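Alkyl hydroperoxide reductase/ Thiol specific antioxidant/ Mal allergen (Burkholderia ambifaria, PDB 5ENU) probably reduces hydrogen peroxide and organic hydroperoxides with a reactive cysteine thiol, as other thioredoxin-fold peroxiredoxins of the AhpC/TSA family do. Local coordinates at residues I73-H84 with F95-C106; G124-I132 with A141-H150. All blocks are in the same frame, centred on the assembly; numbering follows the deposited sequence. Where two conformers were deposited one is given.

Contact 1: I73-H84 with F95-C106; sequences IIGVSRDSLRSH and FPLISDADEALC
Gly75 is gripped through both its backbone N and O by the neighbouring parallel strand: Ile98 N gives to Gly75 O at 2.8 Å, and Gly75 N gives to Pro96 O. Asp100 N then reaches Ser77 O, so the pairing runs on past the end of strand 97-99.

Apolar groups lie on both faces. Ile73 stands over the Phe95 ring and, in the conformer given, CG2 lies above its centre, 3.9 Å from the centroid; a chi1 of 55° sets Phe95 CG between the backbone N and the carbonyl carbon, which brings the ring under Ile73. On the face of Val76 and Ile98, Ile74 CG2 meets Ile98 CD1 at 3.6 Å and Val76 CG1 rests against Asp100 CB.

Strand 71-77, helix 81-91 and strand 97-99 form a beta-alpha-beta unit within the thioredoxin-like fold, and the start of its helix is fastened to the returning strand. His84 comes from that helix: NE2 donates to Ile98 O at 2.8 Å, nearly in the ring plane but from well above the carbonyl plane. Leu97 CB covers one ring face, and ND1 pairs with Asp47, so both nitrogens are engaged and the ring's rotation is fixed. Ser99 OG donates to Asp79 O at 2.7 Å; its CB lies against Leu81 CD2.

Charge closes the far end. Arg78 bends at chi3 (-63°) to bring NH1 to Glu103 OE2, a 2.8 Å salt bridge lying in the guanidinium plane but on the anti side of the carboxylate. Arg123 holds both partners, its side chain taking Glu103 OE1 and its backbone O accepting from Arg78 NH2. The aliphatic part of Arg78 passes Cys106, CG lying 3.9 Å from SG.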
loop_
_atom_site.group_PDB
_atom_site.type_symbol
_atom_site.label_atom_id
_atom_site.label_comp_id
_atom_site.label_asym_id
_atom_site.label_seq_id
_atom_site.Cartn_x
_atom_site.Cartn_y
_atom_site.Cartn_z
ATOM N N ILE A 73 6.364 -4.310 4.536
ATOM C CA ILE A 73 4.999 -4.144 4.046
ATOM C C ILE A 73 4.419 -2.899 4.705
ATOM O O ILE A 73 4.591 -2.697 5.914
ATOM C CB ILE A 73 4.132 -5.370 4.414
ATOM C CG1 ILE A 73 4.786 -6.698 3.983
ATOM C CG2 ILE A 73 2.730 -5.241 3.848
ATOM C CD1 ILE A 73 4.970 -6.832 2.490
ATOM N N ILE A 74 3.726 -2.073 3.921
ATOM C CA ILE A 74 2.919 -0.979 4.452
ATOM C C ILE A 74 1.584 -0.975 3.705
ATOM O O ILE A 74 1.562 -0.902 2.472
ATOM C CB ILE A 74 3.609 0.395 4.346
ATOM C CG1 ILE A 74 4.946 0.418 5.090
ATOM C CG2 ILE A 74 2.670 1.512 4.859
ATOM C CD1 ILE A 74 5.719 1.720 4.920
ATOM N N GLY A 75 0.469 -1.059 4.451
ATOM C CA GLY A 75 -0.854 -0.917 3.865
ATOM C C GLY A 75 -1.306 0.535 3.889
ATOM O O GLY A 75 -0.922 1.298 4.767
ATOM N N VAL A 76 -2.072 0.941 2.864
ATOM C CA VAL A 76 -2.568 2.315 2.743
ATOM C C VAL A 76 -4.059 2.283 2.443
ATOM O O VAL A 76 -4.485 1.634 1.482
ATOM C CB VAL A 76 -1.871 3.099 1.610
ATOM C CG1 VAL A 76 -2.292 4.570 1.675
ATOM C CG2 VAL A 76 -0.353 2.946 1.693
ATOM N N SER A 77 -4.847 3.011 3.236
ATOM C CA SER A 77 -6.198 3.386 2.847
ATOM C C SER A 77 -6.440 4.801 3.344
ATOM O O SER A 77 -5.604 5.380 4.051
ATOM C CB SER A 77 -7.270 2.434 3.389
ATOM O OG SER A 77 -7.568 2.737 4.748
ATOM N N ARG A 78 -7.605 5.355 3.005
ATOM C CA ARG A 78 -7.931 6.712 3.445
ATOM C C ARG A 78 -8.595 6.747 4.822
ATOM O O ARG A 78 -8.930 7.841 5.302
ATOM C CB ARG A 78 -8.800 7.422 2.391
ATOM C CG ARG A 78 -8.133 7.509 1.011
ATOM C CD ARG A 78 -9.112 7.907 -0.084
ATOM N NE ARG A 78 -10.177 6.913 -0.255
ATOM C CZ ARG A 78 -11.272 7.126 -0.968
ATOM N NH1 ARG A 78 -11.438 8.284 -1.604
ATOM N NH2 ARG A 78 -12.178 6.167 -1.073
ATOM N N ASP A 79 -8.783 5.592 5.466
ATOM C CA ASP A 79 -9.388 5.546 6.797
ATOM C C ASP A 79 -8.543 6.314 7.811
ATOM O O ASP A 79 -7.339 6.514 7.632
ATOM C CB ASP A 79 -9.563 4.090 7.259
ATOM C CG ASP A 79 -10.538 3.334 6.393
ATOM O OD1 ASP A 79 -11.749 3.603 6.530
ATOM O OD2 ASP A 79 -10.106 2.530 5.539
ATOM N N SER A 80 -9.195 6.724 8.903
ATOM C CA SER A 80 -8.551 7.441 9.997
ATOM C C SER A 80 -7.496 6.580 10.709
ATOM O O SER A 80 -7.491 5.342 10.642
ATOM C CB SER A 80 -9.598 7.861 11.030
ATOM O OG SER A 80 -10.114 6.724 11.680
ATOM N N LEU A 81 -6.604 7.260 11.437
ATOM C CA LEU A 81 -5.666 6.546 12.305
ATOM C C LEU A 81 -6.399 5.714 13.348
ATOM O O LEU A 81 -5.975 4.592 13.656
ATOM C CB LEU A 81 -4.725 7.542 12.989
ATOM C CG LEU A 81 -3.639 8.099 12.060
ATOM C CD1 LEU A 81 -2.885 9.235 12.778
ATOM C CD2 LEU A 81 -2.671 6.989 11.619
ATOM N N ARG A 82 -7.496 6.238 13.903
ATOM C CA ARG A 82 -8.273 5.463 14.869
ATOM C C ARG A 82 -8.774 4.160 14.244
ATOM O O ARG A 82 -8.665 3.074 14.840
ATOM C CB ARG A 82 -9.459 6.293 15.375
ATOM C CG ARG A 82 -10.445 5.520 16.280
ATOM C CD ARG A 82 -11.578 6.431 16.759
ATOM N NE ARG A 82 -12.557 6.704 15.702
ATOM C CZ ARG A 82 -13.490 7.662 15.767
ATOM N NH1 ARG A 82 -13.556 8.458 16.833
ATOM N NH2 ARG A 82 -14.352 7.837 14.764
ATOM N N SER A 83 -9.339 4.248 13.041
ATOM C CA SER A 83 -9.790 3.043 12.366
ATOM C C SER A 83 -8.621 2.098 12.142
ATOM O O SER A 83 -8.738 0.886 12.369
ATOM C CB SER A 83 -10.416 3.429 11.028
ATOM O OG SER A 83 -10.846 2.294 10.297
ATOM N N HIS A 84 -7.485 2.633 11.688
ATOM C CA HIS A 84 -6.314 1.796 11.444
ATOM C C HIS A 84 -5.832 1.115 12.723
ATOM O O HIS A 84 -5.451 -0.063 12.694
ATOM C CB HIS A 84 -5.179 2.634 10.870
ATOM C CG HIS A 84 -5.276 2.896 9.404
ATOM N ND1 HIS A 84 -6.302 2.426 8.611
ATOM C CD2 HIS A 84 -4.428 3.548 8.579
ATOM C CE1 HIS A 84 -6.072 2.771 7.355
ATOM N NE2 HIS A 84 -4.950 3.473 7.314
ATOM N N PHE A 95 2.784 -5.062 10.706
ATOM C CA PHE A 95 3.329 -4.040 9.835
ATOM C C PHE A 95 2.431 -2.820 9.934
ATOM O O PHE A 95 1.298 -2.914 10.426
ATOM C CB PHE A 95 3.446 -4.554 8.386
ATOM C CG PHE A 95 2.158 -5.089 7.816
ATOM C CD1 PHE A 95 1.172 -4.222 7.341
ATOM C CD2 PHE A 95 1.942 -6.468 7.724
ATOM C CE1 PHE A 95 -0.017 -4.718 6.804
ATOM C CE2 PHE A 95 0.753 -6.957 7.181
ATOM C CZ PHE A 95 -0.216 -6.085 6.728
ATOM N N PRO A 96 2.913 -1.653 9.498
ATOM C CA PRO A 96 2.154 -0.407 9.689
ATOM C C PRO A 96 1.073 -0.200 8.638
ATOM O O PRO A 96 1.121 -0.747 7.539
ATOM C CB PRO A 96 3.214 0.699 9.537
ATOM C CG PRO A 96 4.537 0.006 9.398
ATOM C CD PRO A 96 4.286 -1.411 9.017
ATOM N N LEU A 97 0.104 0.647 8.996
ATOM C CA LEU A 97 -0.919 1.136 8.074
ATOM C C LEU A 97 -0.832 2.659 8.016
ATOM O O LEU A 97 -0.934 3.325 9.054
ATOM C CB LEU A 97 -2.324 0.729 8.541
ATOM C CG LEU A 97 -2.576 -0.775 8.672
ATOM C CD1 LEU A 97 -3.976 -0.997 9.257
ATOM C CD2 LEU A 97 -2.417 -1.509 7.319
ATOM N N ILE A 98 -0.681 3.205 6.804
ATOM C CA ILE A 98 -0.688 4.657 6.592
ATOM C C ILE A 98 -2.130 5.143 6.474
ATOM O O ILE A 98 -2.936 4.546 5.741
ATOM C CB ILE A 98 0.117 5.023 5.330
ATOM C CG1 ILE A 98 1.624 4.968 5.633
ATOM C CG2 ILE A 98 -0.291 6.397 4.817
ATOM C CD1 ILE A 98 2.532 5.104 4.392
ATOM N N SER A 99 -2.448 6.226 7.181
ATOM C CA SER A 99 -3.737 6.909 7.035
ATOM C C SER A 99 -3.591 7.994 5.974
ATOM O O SER A 99 -3.009 9.052 6.225
ATOM C CB SER A 99 -4.193 7.515 8.360
ATOM O OG SER A 99 -5.371 8.270 8.131
ATOM N N ASP A 100 -4.106 7.729 4.784
ATOM C CA ASP A 100 -4.035 8.680 3.676
ATOM C C ASP A 100 -5.341 9.453 3.563
ATOM O O ASP A 100 -5.911 9.623 2.490
ATOM C CB ASP A 100 -3.715 7.934 2.386
ATOM C CG ASP A 100 -3.229 8.855 1.284
ATOM O OD1 ASP A 100 -2.368 9.719 1.539
ATOM O OD2 ASP A 100 -3.706 8.708 0.145
ATOM N N ALA A 101 -5.823 9.952 4.704
ATOM C CA ALA A 101 -7.102 10.671 4.743
ATOM C C ALA A 101 -7.141 11.859 3.786
ATOM O O ALA A 101 -8.225 12.217 3.296
ATOM C CB ALA A 101 -7.416 11.134 6.171
ATOM N N ASP A 102 -5.997 12.513 3.545
ATOM C CA ASP A 102 -5.957 13.680 2.666
ATOM C C ASP A 102 -5.619 13.338 1.216
ATOM O O ASP A 102 -5.430 14.259 0.406
ATOM C CB ASP A 102 -5.029 14.772 3.217
ATOM C CG ASP A 102 -3.583 14.332 3.310
ATOM O OD1 ASP A 102 -3.175 13.366 2.623
ATOM O OD2 ASP A 102 -2.844 14.985 4.063
ATOM N N GLU A 103 -5.498 12.045 0.893
ATOM C CA GLU A 103 -5.330 11.504 -0.460
ATOM C C GLU A 103 -3.990 11.832 -1.106
ATOM O O GLU A 103 -3.842 11.636 -2.317
ATOM C CB GLU A 103 -6.481 11.856 -1.411
ATOM C CG GLU A 103 -7.668 10.963 -1.213
ATOM C CD GLU A 103 -8.784 11.165 -2.241
ATOM O OE1 GLU A 103 -8.574 11.837 -3.274
ATOM O OE2 GLU A 103 -9.887 10.632 -1.993
ATOM N N ALA A 104 -3.003 12.323 -0.350
ATOM C CA ALA A 104 -1.698 12.615 -0.951
ATOM C C ALA A 104 -1.101 11.386 -1.644
ATOM O O ALA A 104 -0.634 11.466 -2.793
ATOM C CB ALA A 104 -0.730 13.166 0.096
ATOM N N LEU A 105 -1.083 10.233 -0.965
ATOM C CA LEU A 105 -0.481 9.056 -1.590
ATOM C C LEU A 105 -1.380 8.481 -2.677
ATOM O O LEU A 105 -0.888 7.991 -3.694
ATOM C CB LEU A 105 -0.160 7.981 -0.554
ATOM C CG LEU A 105 1.145 8.095 0.239
ATOM C CD1 LEU A 105 1.138 9.322 1.152
ATOM C CD2 LEU A 105 1.375 6.817 1.034
ATOM N N CYS A 106 -2.703 8.522 -2.475
ATOM C CA CYS A 106 -3.598 7.997 -3.510
ATOM C C CYS A 106 -3.450 8.780 -4.802
ATOM O O CYS A 106 -3.508 8.208 -5.903
ATOM C CB CYS A 106 -5.045 8.038 -3.031
ATOM S SG CYS A 106 -5.504 6.841 -1.772
#

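Contact 2: G124-I132 with A141-H150; sequences GIERSTFLI and AWRGIKVPGH
Trp142 and His150 both turn ring edges to Thr129. His150 CE1 lies over one face of the indole, toward its rim, while the indole edge meets Thr129 O and Leu131 CB, the latter 3.8 Å from CZ3. One imidazole face is covered by Ile145 CD1, centred over the ring; at the edge, NE2 lies 2.7 Å from Thr129 OG1 in a hydrogen bond. Phe130 sets its edge against one face of the Arg143 guanidinium, CE1 to NH2 3.6 Å, with the planes 72° apart. Val147 CG2 packs over a face of the Arg127 guanidinium, whose outer end is salt-bridged to Glu55.

A water accepts from Arg143 NH1, which also bonds to Phe109 O, and donates to Glu126 OE1 and Ser128 OG, bridging Glu126 and Arg143, whose charged atoms do not touch. A second water links Arg127 NE to Ile145 O. Arg127 O takes Ile145 N at 3.2 Å and, weakly, Gly144 N, where positive phi turns the chain out of the strand.

Thr129 and Trp142 form the hydrogen-bonded pair, Thr129 N to Trp142 O and Trp142 N to Thr129 O both 2.9 Å. This is the antiparallel beta hairpin of the thioredoxin-like fold, leading into C-terminal helix 150-160.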
loop_
_atom_site.group_PDB
_atom_site.type_symbol
_atom_site.label_atom_id
_atom_site.label_comp_id
_atom_site.label_asym_id
_atom_site.label_seq_id
_atom_site.Cartn_x
_atom_site.Cartn_y
_atom_site.Cartn_z
ATOM N N GLY A 124 -13.612 6.238 -4.936
ATOM C CA GLY A 124 -13.034 5.032 -4.377
ATOM C C GLY A 124 -11.546 4.866 -4.671
ATOM O O GLY A 124 -10.943 5.628 -5.434
ATOM N N ILE A 125 -10.952 3.873 -4.005
ATOM C CA ILE A 125 -9.587 3.397 -4.251
ATOM C C ILE A 125 -9.693 2.118 -5.068
ATOM O O ILE A 125 -10.465 1.217 -4.717
ATOM C CB ILE A 125 -8.869 3.074 -2.920
ATOM C CG1 ILE A 125 -8.425 4.336 -2.188
ATOM C CG2 ILE A 125 -7.665 2.100 -3.134
ATOM C CD1 ILE A 125 -7.696 4.027 -0.900
ATOM N N GLU A 126 -8.896 2.018 -6.125
ATOM C CA GLU A 126 -8.703 0.776 -6.854
ATOM C C GLU A 126 -7.618 -0.029 -6.138
ATOM O O GLU A 126 -6.491 0.450 -5.999
ATOM C CB GLU A 126 -8.236 1.152 -8.263
ATOM C CG GLU A 126 -8.023 -0.021 -9.181
ATOM C CD GLU A 126 -7.862 0.386 -10.634
ATOM O OE1 GLU A 126 -6.895 1.100 -10.966
ATOM O OE2 GLU A 126 -8.726 -0.001 -11.443
ATOM N N ARG A 127 -7.958 -1.230 -5.648
ATOM C CA ARG A 127 -6.982 -2.075 -4.953
ATOM C C ARG A 127 -5.750 -2.287 -5.830
ATOM O O ARG A 127 -5.854 -2.825 -6.934
ATOM C CB ARG A 127 -7.598 -3.441 -4.609
ATOM C CG ARG A 127 -6.747 -4.273 -3.645
ATOM C CD ARG A 127 -7.319 -5.689 -3.430
ATOM N NE ARG A 127 -8.729 -5.668 -3.056
ATOM C CZ ARG A 127 -9.175 -5.405 -1.826
ATOM N NH1 ARG A 127 -10.480 -5.345 -1.594
ATOM N NH2 ARG A 127 -8.326 -5.198 -0.814
ATOM N N SER A 128 -4.589 -1.851 -5.340
ATOM C CA SER A 128 -3.376 -1.790 -6.145
ATOM C C SER A 128 -2.182 -1.946 -5.218
ATOM O O SER A 128 -2.222 -1.507 -4.061
ATOM C CB SER A 128 -3.242 -0.443 -6.877
ATOM O OG SER A 128 -4.388 -0.160 -7.650
ATOM N N THR A 129 -1.096 -2.511 -5.751
ATOM C CA THR A 129 0.130 -2.738 -4.986
ATOM C C THR A 129 1.328 -2.287 -5.794
ATOM O O THR A 129 1.322 -2.374 -7.024
ATOM C CB THR A 129 0.247 -4.202 -4.604
ATOM O OG1 THR A 129 -0.919 -4.557 -3.868
ATOM C CG2 THR A 129 1.506 -4.498 -3.778
ATOM N N PHE A 130 2.347 -1.800 -5.088
ATOM C CA PHE A 130 3.555 -1.259 -5.694
ATOM C C PHE A 130 4.769 -1.834 -4.986
ATOM O O PHE A 130 4.822 -1.847 -3.755
ATOM C CB PHE A 130 3.522 0.260 -5.573
ATOM C CG PHE A 130 2.331 0.855 -6.261
ATOM C CD1 PHE A 130 2.378 1.148 -7.628
ATOM C CD2 PHE A 130 1.128 1.045 -5.575
ATOM C CE1 PHE A 130 1.253 1.656 -8.281
ATOM C CE2 PHE A 130 0.009 1.543 -6.241
ATOM C CZ PHE A 130 0.084 1.855 -7.586
ATOM N N LEU A 131 5.698 -2.367 -5.760
ATOM C CA LEU A 131 6.952 -2.900 -5.250
ATOM C C LEU A 131 8.046 -1.902 -5.588
ATOM O O LEU A 131 8.345 -1.672 -6.767
ATOM C CB LEU A 131 7.253 -4.277 -5.838
ATOM C CG LEU A 131 8.632 -4.855 -5.525
ATOM C CD1 LEU A 131 8.870 -4.885 -4.023
ATOM C CD2 LEU A 131 8.764 -6.254 -6.112
ATOM N N ILE A 132 8.618 -1.301 -4.550
ATOM C CA ILE A 132 9.658 -0.288 -4.661
ATOM C C ILE A 132 10.934 -0.912 -4.113
ATOM O O ILE A 132 10.908 -1.537 -3.045
ATOM C CB ILE A 132 9.250 0.968 -3.868
ATOM C CG1 ILE A 132 7.945 1.561 -4.421
ATOM C CG2 ILE A 132 10.383 1.990 -3.846
ATOM C CD1 ILE A 132 7.263 2.520 -3.477
ATOM N N ALA A 141 4.063 -2.686 -10.620
ATOM C CA ALA A 141 2.751 -2.245 -10.184
ATOM C C ALA A 141 1.741 -3.327 -10.513
ATOM O O ALA A 141 1.848 -4.002 -11.544
ATOM C CB ALA A 141 2.336 -0.955 -10.902
ATOM N N TRP A 142 0.756 -3.489 -9.630
ATOM C CA TRP A 142 -0.388 -4.360 -9.877
ATOM C C TRP A 142 -1.619 -3.498 -9.625
ATOM O O TRP A 142 -1.866 -3.119 -8.479
ATOM C CB TRP A 142 -0.397 -5.500 -8.860
ATOM C CG TRP A 142 0.724 -6.508 -8.907
ATOM C CD1 TRP A 142 0.666 -7.763 -9.451
ATOM C CD2 TRP A 142 2.014 -6.402 -8.271
ATOM N NE1 TRP A 142 1.852 -8.425 -9.224
ATOM C CE2 TRP A 142 2.695 -7.616 -8.502
ATOM C CE3 TRP A 142 2.663 -5.388 -7.539
ATOM C CZ2 TRP A 142 4.003 -7.860 -8.038
ATOM C CZ3 TRP A 142 3.970 -5.631 -7.067
ATOM C CH2 TRP A 142 4.628 -6.859 -7.329
ATOM N N ARG A 143 -2.379 -3.164 -10.665
ATOM C CA ARG A 143 -3.500 -2.237 -10.496
ATOM C C ARG A 143 -4.839 -2.952 -10.625
ATOM O O ARG A 143 -5.032 -3.766 -11.538
ATOM C CB ARG A 143 -3.415 -1.076 -11.488
ATOM C CG ARG A 143 -2.177 -0.207 -11.258
ATOM C CD ARG A 143 -2.190 1.021 -12.183
ATOM N NE ARG A 143 -1.068 1.947 -11.958
ATOM C CZ ARG A 143 -1.081 2.952 -11.078
ATOM N NH1 ARG A 143 -2.148 3.169 -10.306
ATOM N NH2 ARG A 143 -0.013 3.734 -10.940
ATOM N N GLY A 144 -5.754 -2.662 -9.701
ATOM C CA GLY A 144 -7.074 -3.268 -9.806
ATOM C C GLY A 144 -7.033 -4.778 -9.699
ATOM O O GLY A 144 -7.788 -5.477 -10.383
ATOM N N ILE A 145 -6.152 -5.310 -8.866
ATOM C CA ILE A 145 -6.048 -6.758 -8.780
ATOM C C ILE A 145 -7.083 -7.330 -7.815
ATOM O O ILE A 145 -7.605 -6.645 -6.921
ATOM C CB ILE A 145 -4.615 -7.221 -8.441
ATOM C CG1 ILE A 145 -3.939 -6.325 -7.394
ATOM C CG2 ILE A 145 -3.754 -7.291 -9.738
ATOM C CD1 ILE A 145 -4.578 -6.300 -6.006
ATOM N N LYS A 146 -7.368 -8.611 -8.002
ATOM C CA LYS A 146 -8.167 -9.345 -7.033
ATOM C C LYS A 146 -7.258 -9.873 -5.930
ATOM O O LYS A 146 -6.045 -10.012 -6.109
ATOM C CB LYS A 146 -8.937 -10.495 -7.688
ATOM C CG LYS A 146 -8.058 -11.673 -8.167
ATOM C CD LYS A 146 -8.952 -12.838 -8.632
ATOM C CE LYS A 146 -8.135 -14.037 -9.100
ATOM N NZ LYS A 146 -9.012 -15.215 -9.341
ATOM N N VAL A 147 -7.845 -10.168 -4.770
ATOM C CA VAL A 147 -7.026 -10.627 -3.644
ATOM C C VAL A 147 -6.459 -12.033 -3.854
ATOM O O VAL A 147 -5.253 -12.235 -3.613
ATOM C CB VAL A 147 -7.771 -10.481 -2.305
ATOM C CG1 VAL A 147 -6.930 -11.009 -1.126
ATOM C CG2 VAL A 147 -8.146 -9.031 -2.066
ATOM N N PRO A 148 -7.242 -13.034 -4.281
ATOM C CA PRO A 148 -6.691 -14.398 -4.353
ATOM C C PRO A 148 -5.444 -14.481 -5.218
ATOM O O PRO A 148 -5.418 -13.987 -6.350
ATOM C CB PRO A 148 -7.844 -15.216 -4.942
ATOM C CG PRO A 148 -9.071 -14.527 -4.454
ATOM C CD PRO A 148 -8.697 -13.040 -4.551
ATOM N N GLY A 149 -4.389 -15.083 -4.660
ATOM C CA GLY A 149 -3.124 -15.252 -5.352
ATOM C C GLY A 149 -2.199 -14.051 -5.294
ATOM O O GLY A 149 -1.001 -14.191 -5.604
ATOM N N HIS A 150 -2.698 -12.889 -4.864
ATOM C CA HIS A 150 -1.944 -11.650 -4.999
ATOM C C HIS A 150 -0.728 -11.594 -4.076
ATOM O O HIS A 150 0.377 -11.272 -4.525
ATOM C CB HIS A 150 -2.839 -10.429 -4.781
ATOM C CG HIS A 150 -2.102 -9.135 -4.928
ATOM N ND1 HIS A 150 -1.407 -8.807 -6.079
ATOM C CD2 HIS A 150 -1.967 -8.079 -4.092
ATOM C CE1 HIS A 150 -0.848 -7.620 -5.923
ATOM N NE2 HIS A 150 -1.176 -7.155 -4.727
HETATM O O HOH W 1 -4.656 1.795 -9.669
HETATM O O HOH W 2 -10.149 -6.535 -5.240
#

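Overall arrangement
After two short strands, 21-22 and 29-30, the chain lays down strand 38-43 and helix 50-68, then enters contact 1, which closes the short loop through helix 81-91 as a parallel crossover. Contact 2 opens only after contact 1 has closed and shuts the hairpin between strands 120-132 and 138-143; the two are in series, neither nested nor crossed. Their centres lie about 15 Å apart on opposite sides of the chain's centre, yet both belong to one mixed sheet, with strand 38-43 pairing with 71-77 on one side and 120-132 on the other. They touch directly where Arg78 and Cys106 of contact 1 pack against Gly124 and Ile125 of contact 2.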